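Side-chain contact in GDSL-esterase (PDB 3HP4), which hydrolyses esters as a psychrotrophic serine esterase of the SGNH (GDSL-like) hydrolase superfamily, possibly with lysophospholipase activity: residues F143-I148 with D153-D158. Residues are numbered along the deposited sequence; the frame is centred on the assembly and turned at random. Where two conformers were deposited one is given.
Sequences FFMLDI and DLMQND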
loop_
_atom_site.group_PDB
_atom_site.type_symbol
_atom_site.label_atom_id
_atom_site.label_comp_id
_atom_site.label_asym_id
_atom_site.label_seq_id
_atom_site.Cartn_x
_atom_site.Cartn_y
_atom_site.Cartn_z
ATOM N N PHE A 143 3.704 6.041 -5.411
ATOM C CA PHE A 143 3.652 6.206 -3.909
ATOM C C PHE A 143 2.858 7.468 -3.585
ATOM O O PHE A 143 3.272 8.575 -3.932
ATOM C CB PHE A 143 5.053 6.329 -3.423
ATOM C CG PHE A 143 5.230 6.270 -1.900
ATOM C CD1 PHE A 143 4.390 5.503 -1.133
ATOM C CD2 PHE A 143 6.284 6.928 -1.299
ATOM C CE1 PHE A 143 4.596 5.415 0.260
ATOM C CE2 PHE A 143 6.474 6.805 0.101
ATOM C CZ PHE A 143 5.613 6.048 0.822
ATOM N N PHE A 144 1.772 7.325 -2.839
ATOM C CA PHE A 144 0.943 8.492 -2.540
ATOM C C PHE A 144 1.572 9.471 -1.604
ATOM O O PHE A 144 1.095 10.604 -1.517
ATOM C CB PHE A 144 -0.470 8.076 -2.042
ATOM C CG PHE A 144 -0.514 7.225 -0.781
ATOM C CD1 PHE A 144 -0.168 7.753 0.460
ATOM C CD2 PHE A 144 -0.975 5.915 -0.859
ATOM C CE1 PHE A 144 -0.275 6.934 1.600
ATOM C CE2 PHE A 144 -1.083 5.116 0.301
ATOM C CZ PHE A 144 -0.735 5.648 1.523
ATOM N N MET A 145 2.670 9.116 -0.916
ATOM C CA MET A 145 3.326 10.048 -0.001
ATOM C C MET A 145 4.212 11.068 -0.672
ATOM O O MET A 145 4.637 12.015 -0.041
ATOM C CB MET A 145 4.141 9.296 1.037
ATOM C CG MET A 145 3.246 8.554 2.046
ATOM S SD MET A 145 2.126 9.633 3.018
ATOM C CE MET A 145 3.280 10.699 3.918
ATOM N N LEU A 146 4.573 10.846 -1.941
ATOM C CA LEU A 146 5.536 11.754 -2.565
ATOM C C LEU A 146 5.137 13.217 -2.556
ATOM O O LEU A 146 5.953 14.091 -2.372
ATOM C CB LEU A 146 5.810 11.299 -4.008
ATOM C CG LEU A 146 6.623 9.987 -4.086
ATOM C CD1 LEU A 146 6.532 9.409 -5.546
ATOM C CD2 LEU A 146 8.019 10.161 -3.649
ATOM N N ASP A 147 3.858 13.458 -2.777
ATOM C CA ASP A 147 3.311 14.814 -2.831
ATOM C C ASP A 147 2.752 15.265 -1.501
ATOM O O ASP A 147 2.104 16.338 -1.439
ATOM C CB ASP A 147 2.183 14.878 -3.872
ATOM C CG ASP A 147 2.678 14.659 -5.274
ATOM O OD1 ASP A 147 3.906 14.612 -5.478
ATOM O OD2 ASP A 147 1.828 14.504 -6.177
ATOM N N ILE A 148 2.937 14.475 -0.436
ATOM C CA ILE A 148 2.387 14.766 0.883
ATOM C C ILE A 148 3.522 15.085 1.847
ATOM O O ILE A 148 3.453 16.119 2.586
ATOM C CB ILE A 148 1.628 13.523 1.429
ATOM C CG1 ILE A 148 0.449 13.139 0.518
ATOM C CG2 ILE A 148 1.139 13.793 2.876
ATOM C CD1 ILE A 148 -0.669 14.138 0.504
ATOM N N ASP A 153 2.110 20.985 6.888
ATOM C CA ASP A 153 0.716 21.059 7.346
ATOM C C ASP A 153 -0.030 19.746 7.081
ATOM O O ASP A 153 -1.173 19.611 7.488
ATOM C CB ASP A 153 -0.040 22.226 6.678
ATOM C CG ASP A 153 -0.087 22.096 5.166
ATOM O OD1 ASP A 153 1.003 22.004 4.544
ATOM O OD2 ASP A 153 -1.203 22.082 4.582
ATOM N N LEU A 154 0.587 18.785 6.370
ATOM C CA LEU A 154 -0.066 17.514 6.032
ATOM C C LEU A 154 0.555 16.375 6.837
ATOM O O LEU A 154 0.161 15.220 6.644
ATOM C CB LEU A 154 0.101 17.216 4.548
ATOM C CG LEU A 154 -0.474 18.275 3.629
ATOM C CD1 LEU A 154 -0.266 17.744 2.201
ATOM C CD2 LEU A 154 -1.955 18.539 3.937
ATOM N N MET A 155 1.532 16.654 7.692
ATOM C CA MET A 155 2.258 15.627 8.437
ATOM C C MET A 155 2.080 15.780 9.931
ATOM O O MET A 155 1.939 16.897 10.412
ATOM C CB MET A 155 3.747 15.671 8.085
ATOM C CG MET A 155 4.034 15.335 6.651
ATOM S SD MET A 155 3.515 13.664 6.089
ATOM C CE MET A 155 4.883 12.684 6.737
ATOM N N GLN A 156 2.081 14.678 10.669
ATOM C CA GLN A 156 1.967 14.722 12.120
ATOM C C GLN A 156 3.270 15.225 12.730
ATOM O O GLN A 156 4.315 15.211 12.097
ATOM C CB GLN A 156 1.605 13.336 12.662
ATOM C CG GLN A 156 0.205 12.913 12.266
ATOM C CD GLN A 156 -0.180 11.552 12.805
ATOM O OE1 GLN A 156 0.505 10.993 13.664
ATOM N NE2 GLN A 156 -1.283 11.012 12.306
ATOM N N ASN A 157 3.199 15.689 13.970
ATOM C CA ASN A 157 4.401 16.164 14.660
ATOM C C ASN A 157 5.635 15.284 14.385
ATOM O O ASN A 157 6.742 15.792 14.188
ATOM C CB ASN A 157 4.131 16.297 16.164
ATOM C CG ASN A 157 3.297 17.525 16.501
ATOM O OD1 ASN A 157 3.082 18.402 15.656
ATOM N ND2 ASN A 157 2.846 17.608 17.749
ATOM N N ASP A 158 5.433 13.962 14.327
ATOM C CA ASP A 158 6.544 13.011 14.148
ATOM C C ASP A 158 7.221 12.984 12.775
ATOM O O ASP A 158 8.172 12.227 12.570
ATOM C CB ASP A 158 6.129 11.581 14.538
ATOM C CG ASP A 158 5.152 10.948 13.548
ATOM O OD1 ASP A 158 4.886 11.537 12.475
ATOM O OD2 ASP A 158 4.628 9.854 13.869
#
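Met145 and Ile148, in and just after a turn following the edge strand 139-141, meet Leu154 and Met155 in the segment that ends at the aspartate of the Asp-x-x-His motif of SGNH hydrolases; the contact illustrates how apolar side chains can close a long connection with little regular structure. A type I turn from Phe143 to Leu146 brings Met145 round, and the bond from Ile148 N to Met145 O (3.0 Å) continues the turn and keeps the two residues close. The methionines meet through their ends: Met145 CE lies 3.7 Å from Met155 SD and 3.8 Å from Met155 CE. Both chains are folded, and it is by bending at chi2 (-61°) and chi3 (-62°) that Met145 reaches across; the two pass each other at a slant. Ile148 CG2 touches both Leu154 and Met155. Placed anti to the backbone N, it lies 3.9 Å from Leu154 CB and 4.0 Å from Met155 SD, while Ile148 CD1 meets Leu154 CD1 at 4.0 Å; here the isoleucine and leucine side chains cross nearly at right angles. Leu154 also reaches Leu169 of helix 166-183, and Met145 touches Pro162. A few residues on, Asp158 OD2 is hydrogen-bonded to His161 ND1, consistent with the Asp-His pair of the family's catalytic triad. Without the thioether, as with an alanine at Met155, Met145 CE would probably lose its sulfur neighbour and a gap would be likely to open beside Ile148 CG2. With apolar contacts and no hydrogen bond between the two segments, the fit rests on shape and bent methionine chains rather than on directional bonds.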